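PDB 5NEC: TonB-dependent siderophore receptor from Pseudomonas aeruginosa 39016, which probably takes up iron-loaded siderophores, and siderophore-drug conjugates that mimic them, across the outer membrane using energy passed on by TonB. Local coordinates for residues T31-D36 against I62-A67; V35-S40 against T44-D49; A73-P78 against N698-F703; V263-F268 against A717-G722. All blocks are in the same frame, centred on the assembly; numbering follows the deposited sequence.

Contact 1. Residues T31-D36 against I62-A67; sequences TTYNVD and IKDTAA
Y33 reaches from the irregular chain at the start of the modelled protein to D64, in the last turn of helix 59-64, and the two side chains carry the whole contact. The phenol OH donates to D64 OD2 over 2.5 Å, a short bond that uses the anti lone pair, the one turned away from the other carboxylate oxygen. With CG anti to its own carbonyl carbon (chi1 -85°), the ring of Y33 is carried across to the helix, and OD2 meets it at the edge, in the ring plane, with Y33 CE1 3.2 Å from D64 OD2. Ring and carboxylate planes stand 57° apart. This end is buried and tightly held: Y33 OH is also bonded to W644 NE1 of barrel strand 639-650, D64 OD1 to Q60 NE2 one turn back, and K597 makes a cation-pi contact with the phenol ring that would probably strengthen its OH as a donor. The flanks are more open: T31 and D36 are exposed, although N34 OD1 still bonds S589 of the barrel, and T32 OG1 turns back on its own chain to donate to N34 O at 2.7 Å. Beyond D64 the helix closes with a Schellman motif: A66, with positive phi, sends its N to K63 O at 3.0 Å, while the bond from A67 N to I62 O is weak. An irregular N-terminal segment, a short plug helix and the inner barrel wall thus meet at one buried polar cluster, in the plug-in-barrel fold of TonB-dependent receptors.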
loop_
_atom_site.group_PDB
_atom_site.type_symbol
_atom_site.label_atom_id
_atom_site.label_comp_id
_atom_site.label_asym_id
_atom_site.label_seq_id
_atom_site.Cartn_x
_atom_site.Cartn_y
_atom_site.Cartn_z
ATOM N N THR A 31 2.256 11.491 -19.682
ATOM C CA THR A 31 3.613 11.524 -19.113
ATOM C C THR A 31 3.765 12.481 -17.916
ATOM O O THR A 31 4.876 12.708 -17.444
ATOM C CB THR A 31 4.668 11.946 -20.178
ATOM O OG1 THR A 31 4.514 13.337 -20.495
ATOM C CG2 THR A 31 4.551 11.110 -21.457
ATOM N N THR A 32 2.672 13.057 -17.437
ATOM C CA THR A 32 2.747 14.013 -16.339
ATOM C C THR A 32 3.190 13.365 -15.006
ATOM O O THR A 32 2.830 12.216 -14.695
ATOM C CB THR A 32 1.396 14.749 -16.156
ATOM O OG1 THR A 32 1.574 15.881 -15.293
ATOM C CG2 THR A 32 0.299 13.822 -15.583
ATOM N N TYR A 33 3.987 14.118 -14.255
ATOM C CA TYR A 33 4.336 13.811 -12.869
ATOM C C TYR A 33 3.411 14.500 -11.868
ATOM O O TYR A 33 3.526 14.257 -10.669
ATOM C CB TYR A 33 5.789 14.215 -12.581
ATOM C CG TYR A 33 6.848 13.192 -12.937
ATOM C CD1 TYR A 33 6.594 12.116 -13.799
ATOM C CD2 TYR A 33 8.140 13.325 -12.420
ATOM C CE1 TYR A 33 7.591 11.205 -14.107
ATOM C CE2 TYR A 33 9.139 12.429 -12.740
ATOM C CZ TYR A 33 8.861 11.376 -13.580
ATOM O OH TYR A 33 9.858 10.493 -13.875
ATOM N N ASN A 34 2.506 15.348 -12.352
ATOM C CA ASN A 34 1.489 15.982 -11.511
ATOM C C ASN A 34 0.095 15.665 -12.029
ATOM O O ASN A 34 -0.176 15.833 -13.211
ATOM C CB ASN A 34 1.667 17.496 -11.470
ATOM C CG ASN A 34 0.695 18.164 -10.506
ATOM O OD1 ASN A 34 0.946 18.209 -9.308
ATOM N ND2 ASN A 34 -0.438 18.650 -11.020
ATOM N N VAL A 35 -0.779 15.227 -11.128
ATOM C CA VAL A 35 -2.176 14.960 -11.428
ATOM C C VAL A 35 -2.975 15.953 -10.585
ATOM O O VAL A 35 -2.826 16.008 -9.361
ATOM C CB VAL A 35 -2.524 13.484 -11.120
ATOM C CG1 VAL A 35 -4.029 13.249 -11.016
ATOM C CG2 VAL A 35 -1.921 12.582 -12.189
ATOM N N ASP A 36 -3.815 16.739 -11.251
ATOM C CA ASP A 36 -4.461 17.906 -10.619
ATOM C C ASP A 36 -5.859 17.623 -10.036
ATOM O O ASP A 36 -6.437 18.483 -9.360
ATOM C CB ASP A 36 -4.484 19.118 -11.584
ATOM C CG ASP A 36 -5.264 18.856 -12.893
ATOM O OD1 ASP A 36 -6.256 18.087 -12.899
ATOM O OD2 ASP A 36 -4.881 19.448 -13.933
ATOM N N ILE A 62 5.253 5.496 -11.841
ATOM C CA ILE A 62 5.199 4.034 -11.712
ATOM C C ILE A 62 6.037 3.363 -12.805
ATOM O O ILE A 62 6.803 2.453 -12.510
ATOM C CB ILE A 62 3.734 3.514 -11.711
ATOM C CG1 ILE A 62 2.992 4.025 -10.468
ATOM C CG2 ILE A 62 3.669 1.981 -11.766
ATOM C CD1 ILE A 62 1.479 3.952 -10.565
ATOM N N LYS A 63 5.921 3.837 -14.046
ATOM C CA LYS A 63 6.738 3.325 -15.164
ATOM C C LYS A 63 8.218 3.713 -15.060
ATOM O O LYS A 63 9.060 2.868 -15.246
ATOM C CB LYS A 63 6.205 3.811 -16.513
ATOM C CG LYS A 63 4.838 3.265 -16.857
ATOM C CD LYS A 63 4.470 3.578 -18.304
ATOM C CE LYS A 63 3.036 3.160 -18.626
ATOM N NZ LYS A 63 2.503 3.892 -19.815
ATOM N N ASP A 64 8.520 4.973 -14.762
ATOM C CA ASP A 64 9.916 5.459 -14.720
ATOM C C ASP A 64 10.754 4.820 -13.603
ATOM O O ASP A 64 11.955 4.591 -13.794
ATOM C CB ASP A 64 9.985 7.001 -14.595
ATOM C CG ASP A 64 9.508 7.745 -15.860
ATOM O OD1 ASP A 64 9.382 7.137 -16.944
ATOM O OD2 ASP A 64 9.244 8.954 -15.756
ATOM N N THR A 65 10.123 4.535 -12.460
ATOM C CA THR A 65 10.767 3.800 -11.355
ATOM C C THR A 65 10.781 2.285 -11.575
ATOM O O THR A 65 11.461 1.579 -10.853
ATOM C CB THR A 65 10.103 4.099 -9.976
ATOM O OG1 THR A 65 8.735 3.669 -9.965
ATOM C CG2 THR A 65 10.184 5.599 -9.624
ATOM N N ALA A 66 10.038 1.795 -12.569
ATOM C CA ALA A 66 9.867 0.351 -12.831
ATOM C C ALA A 66 9.388 -0.431 -11.596
ATOM O O ALA A 66 9.765 -1.575 -11.393
ATOM C CB ALA A 66 11.140 -0.249 -13.402
ATOM N N ALA A 67 8.525 0.200 -10.801
ATOM C CA ALA A 67 7.899 -0.414 -9.645
ATOM C C ALA A 67 7.120 -1.652 -10.051
ATOM O O ALA A 67 6.343 -1.596 -10.997
ATOM C CB ALA A 67 6.959 0.580 -8.971
#

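Contact 2. Residues V35-S40 against T44-D49; sequences VDRSAS and TAPLLD
L47 folds back over the backbone of V35-S38, its CB above the carbonyl of D36, with L47 CB 3.6 Å from D36 O, and its CG over the same group. There the chain forks: L47 CD1 packs against V35 O at 3.5 Å, and L47 CD2 lies near S38 N at 4.2 Å. CG is anti to the carbonyl carbon (chi1 -64°), which lays the side chain over one face of the D36-R37 peptide, CD1 turned toward V35 and CD2 toward S38. The backbone holds L47 close here, with L47 N donating to D36 O over 2.9 Å in an almost straight bond of 177°. On the exposed side R37 begins by pointing away, then bends at chi3 and brings its guanidinium back over the A45-P46 peptide. One face of that group covers P46 N, 3.8 Å from its plane and offset toward the rim, while R37 NH2 touches P46 CD at 3.8 Å. Inward, L47 also rests on V54 and V56 of plug strand 54-57, and S38 OG is held by E128 of strand 124-130. One backbone bond thus pins the two arms of this N-terminal bend, with leucine sealing it toward the plug; the guanidinium lies over the peptide, somewhat tilted and offset, without a hydrogen bond to it, so its hold there is probably dispersion and weak electrostatics.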
loop_
_atom_site.group_PDB
_atom_site.type_symbol
_atom_site.label_atom_id
_atom_site.label_comp_id
_atom_site.label_asym_id
_atom_site.label_seq_id
_atom_site.Cartn_x
_atom_site.Cartn_y
_atom_site.Cartn_z
ATOM N N VAL A 35 -0.779 15.227 -11.128
ATOM C CA VAL A 35 -2.176 14.960 -11.428
ATOM C C VAL A 35 -2.975 15.953 -10.585
ATOM O O VAL A 35 -2.826 16.008 -9.361
ATOM C CB VAL A 35 -2.524 13.484 -11.120
ATOM C CG1 VAL A 35 -4.029 13.249 -11.016
ATOM C CG2 VAL A 35 -1.921 12.582 -12.189
ATOM N N ASP A 36 -3.815 16.739 -11.251
ATOM C CA ASP A 36 -4.461 17.906 -10.619
ATOM C C ASP A 36 -5.859 17.623 -10.036
ATOM O O ASP A 36 -6.437 18.483 -9.360
ATOM C CB ASP A 36 -4.484 19.118 -11.584
ATOM C CG ASP A 36 -5.264 18.856 -12.893
ATOM O OD1 ASP A 36 -6.256 18.087 -12.899
ATOM O OD2 ASP A 36 -4.881 19.448 -13.933
ATOM N N ARG A 37 -6.376 16.423 -10.296
ATOM C CA ARG A 37 -7.712 16.032 -9.867
ATOM C C ARG A 37 -7.701 14.555 -9.445
ATOM O O ARG A 37 -6.914 13.757 -9.959
ATOM C CB ARG A 37 -8.715 16.280 -10.997
ATOM C CG ARG A 37 -10.169 16.153 -10.552
ATOM C CD ARG A 37 -11.160 16.585 -11.623
ATOM N NE ARG A 37 -11.723 17.922 -11.401
ATOM C CZ ARG A 37 -12.633 18.242 -10.472
ATOM N NH1 ARG A 37 -13.117 17.342 -9.617
ATOM N NH2 ARG A 37 -13.079 19.493 -10.392
ATOM N N SER A 38 -8.562 14.208 -8.494
ATOM C CA SER A 38 -8.796 12.816 -8.141
ATOM C C SER A 38 -9.634 12.130 -9.224
ATOM O O SER A 38 -10.332 12.792 -9.985
ATOM C CB SER A 38 -9.508 12.740 -6.792
ATOM O OG SER A 38 -9.652 11.399 -6.371
ATOM N N ALA A 39 -9.556 10.807 -9.291
ATOM C CA ALA A 39 -10.401 10.023 -10.199
ATOM C C ALA A 39 -11.833 9.830 -9.646
ATOM O O ALA A 39 -12.795 9.884 -10.409
ATOM C CB ALA A 39 -9.754 8.676 -10.496
ATOM N N SER A 40 -11.973 9.617 -8.335
ATOM C CA SER A 40 -13.291 9.337 -7.738
ATOM C C SER A 40 -14.087 10.628 -7.564
ATOM O O SER A 40 -13.595 11.563 -6.935
ATOM C CB SER A 40 -13.150 8.607 -6.383
ATOM O OG SER A 40 -12.879 9.493 -5.295
ATOM N N THR A 44 -15.092 17.035 -4.682
ATOM C CA THR A 44 -15.940 18.092 -5.236
ATOM C C THR A 44 -15.129 19.355 -5.647
ATOM O O THR A 44 -15.693 20.467 -5.674
ATOM C CB THR A 44 -17.057 18.421 -4.203
ATOM O OG1 THR A 44 -16.474 18.795 -2.948
ATOM C CG2 THR A 44 -17.987 17.198 -3.974
ATOM N N ALA A 45 -13.846 19.165 -6.010
ATOM C CA ALA A 45 -12.885 20.261 -6.282
ATOM C C ALA A 45 -11.513 19.721 -6.731
ATOM O O ALA A 45 -11.144 18.615 -6.341
ATOM C CB ALA A 45 -12.693 21.130 -5.039
ATOM N N PRO A 46 -10.742 20.508 -7.524
ATOM C CA PRO A 46 -9.353 20.098 -7.859
ATOM C C PRO A 46 -8.425 20.023 -6.631
ATOM O O PRO A 46 -8.757 20.568 -5.574
ATOM C CB PRO A 46 -8.870 21.190 -8.836
ATOM C CG PRO A 46 -9.796 22.346 -8.639
ATOM C CD PRO A 46 -11.111 21.789 -8.159
ATOM N N LEU A 47 -7.275 19.367 -6.782
ATOM C CA LEU A 47 -6.376 19.098 -5.642
ATOM C C LEU A 47 -5.700 20.354 -5.086
ATOM O O LEU A 47 -5.543 20.474 -3.870
ATOM C CB LEU A 47 -5.334 18.016 -5.972
ATOM C CG LEU A 47 -5.873 16.602 -6.267
ATOM C CD1 LEU A 47 -4.723 15.619 -6.470
ATOM C CD2 LEU A 47 -6.832 16.084 -5.186
ATOM N N LEU A 48 -5.338 21.301 -5.951
ATOM C CA LEU A 48 -4.869 22.636 -5.494
ATOM C C LEU A 48 -5.842 23.269 -4.471
ATOM O O LEU A 48 -5.410 23.821 -3.448
ATOM C CB LEU A 48 -4.662 23.597 -6.682
ATOM C CG LEU A 48 -3.957 24.945 -6.382
ATOM C CD1 LEU A 48 -2.443 24.774 -6.259
ATOM C CD2 LEU A 48 -4.255 26.014 -7.422
ATOM N N ASP A 49 -7.146 23.159 -4.740
ATOM C CA ASP A 49 -8.185 23.786 -3.907
ATOM C C ASP A 49 -8.872 22.827 -2.926
ATOM O O ASP A 49 -9.929 23.148 -2.392
ATOM C CB ASP A 49 -9.258 24.424 -4.811
ATOM C CG ASP A 49 -8.665 25.329 -5.918
ATOM O OD1 ASP A 49 -7.444 25.688 -5.891
ATOM O OD2 ASP A 49 -9.459 25.692 -6.819
#

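Contact 3. Residues A73-P78 against N698-F703; sequences ALRTVP and NVQNVF
The chi1 of R75, 88°, sets its CG between the backbone N and the carbonyl carbon, and from there the side chain runs straight to NE, out toward the barrel wall; Q700 answers with a bend at chi2 (-67°) that swings its amide inward. The ends meet at R75 NH2 and Q700 OE1, 3.3 Å apart. Guanidinium and amide planes are 90° apart; the hydrogen-bond angle is poor, so the pair is a close polar approach and not a hydrogen bond. Each group is committed elsewhere. R75 NH2 forms a salt bridge with D682 of strand 674-688 and R75 NH1 another with D72 just before, so two carboxylates fix the rotation of the guanidinium. Q700 NE2 donates to T65 O, by helix 59-64, which leaves OE1 facing the arginine and adds a probably favourable dipole to its surroundings. Behind R75 a type I turn runs from L74 to V77, with V77 N bonded to L74 O at 3.0 Å. T76 ties itself back to helix 70-74: its OG1 donates to A73 O at 2.7 Å, nearly along the C=O axis. On the barrel side, Q700 stays locked to strand 724-733 through backbone bonds with T724, just before N701 leaves the strand. Direct polar adhesion of this kind, with a plug arginine bridging to an aspartate of the inner wall, belongs to the plug-barrel interface of TonB-dependent outer-membrane receptors.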
loop_
_atom_site.group_PDB
_atom_site.type_symbol
_atom_site.label_atom_id
_atom_site.label_comp_id
_atom_site.label_asym_id
_atom_site.label_seq_id
_atom_site.Cartn_x
_atom_site.Cartn_y
_atom_site.Cartn_z
ATOM N N ALA A 73 6.291 1.164 -5.308
ATOM C CA ALA A 73 5.804 2.434 -5.845
ATOM C C ALA A 73 5.659 3.511 -4.771
ATOM O O ALA A 73 5.949 4.682 -5.038
ATOM C CB ALA A 73 4.470 2.231 -6.563
ATOM N N LEU A 74 5.213 3.118 -3.573
ATOM C CA LEU A 74 5.010 4.076 -2.475
ATOM C C LEU A 74 6.303 4.576 -1.807
ATOM O O LEU A 74 6.249 5.505 -1.017
ATOM C CB LEU A 74 4.031 3.529 -1.427
ATOM C CG LEU A 74 2.564 3.461 -1.860
ATOM C CD1 LEU A 74 1.773 2.611 -0.868
ATOM C CD2 LEU A 74 1.922 4.844 -2.017
ATOM N N ARG A 75 7.459 4.006 -2.148
ATOM C CA ARG A 75 8.737 4.573 -1.712
ATOM C C ARG A 75 8.920 6.038 -2.139
ATOM O O ARG A 75 9.669 6.768 -1.498
ATOM C CB ARG A 75 9.927 3.706 -2.167
ATOM C CG ARG A 75 10.523 3.989 -3.550
ATOM C CD ARG A 75 11.437 2.842 -3.985
ATOM N NE ARG A 75 12.199 3.103 -5.212
ATOM C CZ ARG A 75 11.830 2.797 -6.464
ATOM N NH1 ARG A 75 10.654 2.231 -6.760
ATOM N NH2 ARG A 75 12.663 3.084 -7.456
ATOM N N THR A 76 8.225 6.454 -3.211
ATOM C CA THR A 76 8.208 7.855 -3.669
ATOM C C THR A 76 7.416 8.840 -2.793
ATOM O O THR A 76 7.526 10.028 -2.984
ATOM C CB THR A 76 7.675 7.974 -5.129
ATOM O OG1 THR A 76 6.395 7.331 -5.249
ATOM C CG2 THR A 76 8.641 7.358 -6.108
ATOM N N VAL A 77 6.606 8.354 -1.867
ATOM C CA VAL A 77 5.842 9.214 -0.975
ATOM C C VAL A 77 6.342 8.988 0.447
ATOM O O VAL A 77 6.060 7.943 1.043
ATOM C CB VAL A 77 4.334 8.910 -1.060
ATOM C CG1 VAL A 77 3.559 9.807 -0.106
ATOM C CG2 VAL A 77 3.853 9.104 -2.491
ATOM N N PRO A 78 7.048 9.977 1.016
ATOM C CA PRO A 78 7.717 9.776 2.307
ATOM C C PRO A 78 6.753 9.643 3.464
ATOM O O PRO A 78 5.648 10.173 3.418
ATOM C CB PRO A 78 8.539 11.055 2.464
ATOM C CG PRO A 78 7.701 12.098 1.782
ATOM C CD PRO A 78 7.068 11.400 0.607
ATOM N N ASN A 698 16.939 0.371 -15.369
ATOM C CA ASN A 698 16.800 0.837 -13.988
ATOM C C ASN A 698 17.858 0.170 -13.116
ATOM O O ASN A 698 18.089 -1.039 -13.223
ATOM C CB ASN A 698 15.404 0.504 -13.454
ATOM C CG ASN A 698 14.344 1.414 -14.010
ATOM O OD1 ASN A 698 13.807 1.178 -15.104
ATOM N ND2 ASN A 698 14.030 2.469 -13.252
ATOM N N VAL A 699 18.488 0.959 -12.260
ATOM C CA VAL A 699 19.378 0.432 -11.241
ATOM C C VAL A 699 18.748 0.816 -9.914
ATOM O O VAL A 699 18.615 2.000 -9.602
ATOM C CB VAL A 699 20.820 0.984 -11.389
ATOM C CG1 VAL A 699 21.742 0.397 -10.321
ATOM C CG2 VAL A 699 21.372 0.631 -12.761
ATOM N N GLN A 700 18.313 -0.193 -9.171
ATOM C CA GLN A 700 17.666 -0.006 -7.879
ATOM C C GLN A 700 18.717 -0.263 -6.820
ATOM O O GLN A 700 19.395 -1.287 -6.882
ATOM C CB GLN A 700 16.506 -0.996 -7.669
ATOM C CG GLN A 700 15.551 -1.174 -8.840
ATOM C CD GLN A 700 14.713 0.052 -9.156
ATOM O OE1 GLN A 700 14.982 1.168 -8.692
ATOM N NE2 GLN A 700 13.681 -0.152 -9.963
ATOM N N ASN A 701 18.816 0.653 -5.850
ATOM C CA ASN A 701 19.758 0.545 -4.748
ATOM C C ASN A 701 21.166 0.522 -5.346
ATOM O O ASN A 701 21.846 -0.492 -5.346
ATOM C CB ASN A 701 19.442 -0.688 -3.908
ATOM C CG ASN A 701 20.126 -0.684 -2.564
ATOM O OD1 ASN A 701 20.959 0.172 -2.267
ATOM N ND2 ASN A 701 19.778 -1.670 -1.735
ATOM N N VAL A 702 21.571 1.675 -5.871
ATOM C CA VAL A 702 22.789 1.817 -6.666
ATOM C C VAL A 702 24.024 1.425 -5.865
ATOM O O VAL A 702 24.903 0.761 -6.396
ATOM C CB VAL A 702 22.949 3.244 -7.240
ATOM C CG1 VAL A 702 24.317 3.431 -7.904
ATOM C CG2 VAL A 702 21.853 3.544 -8.250
ATOM N N PHE A 703 24.068 1.799 -4.592
ATOM C CA PHE A 703 25.212 1.499 -3.730
ATOM C C PHE A 703 25.087 0.179 -2.928
ATOM O O PHE A 703 25.910 -0.101 -2.066
ATOM C CB PHE A 703 25.499 2.729 -2.844
ATOM C CG PHE A 703 25.845 3.966 -3.647
ATOM C CD1 PHE A 703 27.100 4.092 -4.245
ATOM C CD2 PHE A 703 24.908 4.975 -3.859
ATOM C CE1 PHE A 703 27.421 5.214 -5.006
ATOM C CE2 PHE A 703 25.219 6.093 -4.625
ATOM C CZ PHE A 703 26.479 6.210 -5.203
#

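Contact 4. Residues V263-F268 against A717-G722; sequences VDRGNF and ASQAAG
Q719 spans the gap to the turn at D264-N267 with both ends of its amide. The direct hydrogen bond runs from Q719 NE2 to R265 O, 2.8 Å long and bent to 149° at the hydrogen. The donor sits 26° out of the plane of that carbonyl. The glutamine gets there by stretching out: CG is anti to the backbone N (chi1 -179°) and the chain continues extended, so the amide stands well clear of its strand. A second link goes through water 1, which is hydrogen-bonded to Q719 OE1 at 2.8 Å and to D264 O at 2.9 Å. Successive carbonyls of the turn are thereby read by the two ends of one amide, which is consistent with a fixed amide orientation. Packing is sparse: R265 CG lies 3.7 Å from Q719 NE2, and the two side chains cross at about a right angle. K706 touches both. R265 NH2 also makes a long, weak ion pair with D704. Within V263-F268, N267 N bonds to D264 O at 3.3 Å and closes a type I turn. Backbone bonds from G266 to D204 and from G722 to A201 fasten both segments to a third loop. Judged by strand direction, these are probably extracellular loops of the 22-stranded barrel of a TonB-dependent receptor, here tied to one another.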
loop_
_atom_site.group_PDB
_atom_site.type_symbol
_atom_site.label_atom_id
_atom_site.label_comp_id
_atom_site.label_asym_id
_atom_site.label_seq_id
_atom_site.Cartn_x
_atom_site.Cartn_y
_atom_site.Cartn_z
ATOM N N VAL A 263 24.933 -10.184 10.012
ATOM C CA VAL A 263 25.332 -11.462 9.438
ATOM C C VAL A 263 25.496 -11.268 7.935
ATOM O O VAL A 263 25.265 -10.182 7.413
ATOM C CB VAL A 263 24.283 -12.564 9.733
ATOM C CG1 VAL A 263 24.204 -12.857 11.236
ATOM C CG2 VAL A 263 22.901 -12.212 9.185
ATOM N N ASP A 264 25.911 -12.302 7.217
ATOM C CA ASP A 264 26.078 -12.167 5.773
ATOM C C ASP A 264 24.759 -11.726 5.123
ATOM O O ASP A 264 23.665 -12.074 5.586
ATOM C CB ASP A 264 26.581 -13.471 5.163
ATOM C CG ASP A 264 28.060 -13.735 5.472
ATOM O OD1 ASP A 264 28.735 -12.895 6.135
ATOM O OD2 ASP A 264 28.562 -14.793 5.036
ATOM N N ARG A 265 24.881 -10.934 4.069
ATOM C CA ARG A 265 23.736 -10.303 3.426
ATOM C C ARG A 265 22.616 -11.291 3.046
ATOM O O ARG A 265 21.449 -11.022 3.307
ATOM C CB ARG A 265 24.203 -9.540 2.192
ATOM C CG ARG A 265 23.137 -8.645 1.557
ATOM C CD ARG A 265 23.506 -8.274 0.118
ATOM N NE ARG A 265 24.623 -7.350 0.104
ATOM C CZ ARG A 265 24.537 -6.035 0.338
ATOM N NH1 ARG A 265 23.362 -5.420 0.598
ATOM N NH2 ARG A 265 25.655 -5.317 0.311
ATOM N N GLY A 266 22.997 -12.436 2.477
ATOM C CA GLY A 266 22.071 -13.426 1.918
ATOM C C GLY A 266 21.408 -14.380 2.897
ATOM O O GLY A 266 20.499 -15.115 2.502
ATOM N N ASN A 267 21.828 -14.382 4.164
ATOM C CA ASN A 267 21.333 -15.366 5.127
ATOM C C ASN A 267 19.796 -15.462 5.143
ATOM O O ASN A 267 19.090 -14.473 5.382
ATOM C CB ASN A 267 21.797 -15.034 6.544
ATOM C CG ASN A 267 23.236 -15.442 6.824
ATOM O OD1 ASN A 267 24.007 -15.715 5.921
ATOM N ND2 ASN A 267 23.592 -15.487 8.103
ATOM N N PHE A 268 19.315 -16.676 4.917
ATOM C CA PHE A 268 17.916 -17.044 4.975
ATOM C C PHE A 268 17.767 -18.186 6.001
ATOM O O PHE A 268 18.395 -19.242 5.881
ATOM C CB PHE A 268 17.481 -17.445 3.545
ATOM C CG PHE A 268 16.106 -18.039 3.450
ATOM C CD1 PHE A 268 15.007 -17.377 3.984
ATOM C CD2 PHE A 268 15.907 -19.254 2.815
ATOM C CE1 PHE A 268 13.739 -17.925 3.909
ATOM C CE2 PHE A 268 14.640 -19.805 2.730
ATOM C CZ PHE A 268 13.556 -19.136 3.273
ATOM N N ALA A 717 13.183 -8.426 11.801
ATOM C CA ALA A 717 12.903 -7.402 10.817
ATOM C C ALA A 717 13.113 -7.950 9.406
ATOM O O ALA A 717 13.852 -8.921 9.182
ATOM C CB ALA A 717 13.836 -6.226 11.027
ATOM N N SER A 718 12.470 -7.293 8.451
ATOM C CA SER A 718 12.559 -7.668 7.052
ATOM C C SER A 718 13.674 -6.886 6.391
ATOM O O SER A 718 13.741 -5.684 6.550
ATOM C CB SER A 718 11.241 -7.384 6.344
ATOM O OG SER A 718 11.405 -7.550 4.950
ATOM N N GLN A 719 14.526 -7.580 5.652
ATOM C CA GLN A 719 15.629 -6.972 4.914
ATOM C C GLN A 719 15.192 -6.677 3.480
ATOM O O GLN A 719 14.590 -7.510 2.833
ATOM C CB GLN A 719 16.852 -7.907 4.929
ATOM C CG GLN A 719 18.086 -7.362 4.214
ATOM C CD GLN A 719 19.313 -8.269 4.384
ATOM O OE1 GLN A 719 19.728 -8.580 5.506
ATOM N NE2 GLN A 719 19.900 -8.689 3.271
ATOM N N ALA A 720 15.509 -5.497 2.972
ATOM C CA ALA A 720 15.087 -5.099 1.634
ATOM C C ALA A 720 16.000 -5.708 0.602
ATOM O O ALA A 720 17.047 -6.286 0.921
ATOM C CB ALA A 720 15.112 -3.584 1.496
ATOM N N ALA A 721 15.610 -5.549 -0.653
ATOM C CA ALA A 721 16.387 -6.058 -1.757
ATOM C C ALA A 721 17.703 -5.294 -1.851
ATOM O O ALA A 721 17.797 -4.125 -1.443
ATOM C CB ALA A 721 15.592 -5.930 -3.044
ATOM N N GLY A 722 18.726 -5.970 -2.359
ATOM C CA GLY A 722 20.014 -5.324 -2.671
ATOM C C GLY A 722 19.983 -4.655 -4.045
ATOM O O GLY A 722 18.915 -4.460 -4.611
HETATM O O HOH W 1 21.871 -10.036 6.518
#

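In the fold
Contacts 1 and 2 start from the same N-terminal stretch, sharing V35 and D36, with centres about 17 Å apart. Both close along the chain before contacts 3 and 4, whose segments alternate: 73-78, 263-268, 698-703, 717-722. Contacts 1 and 3, about 13 Å between centres, use the successive plug helices 59-64 and 70-74; D64 O and T65 O meet N698 and Q700 on barrel strand 693-700. Contact 3 touches contact 4 through N701 ND2 and A721 O, with centres about 17 Å apart. Contacts 2 and 4 sit on opposite sides of the chain's centre, about 41 Å apart. Early plug residues are thus tied to the last barrel strands and loops.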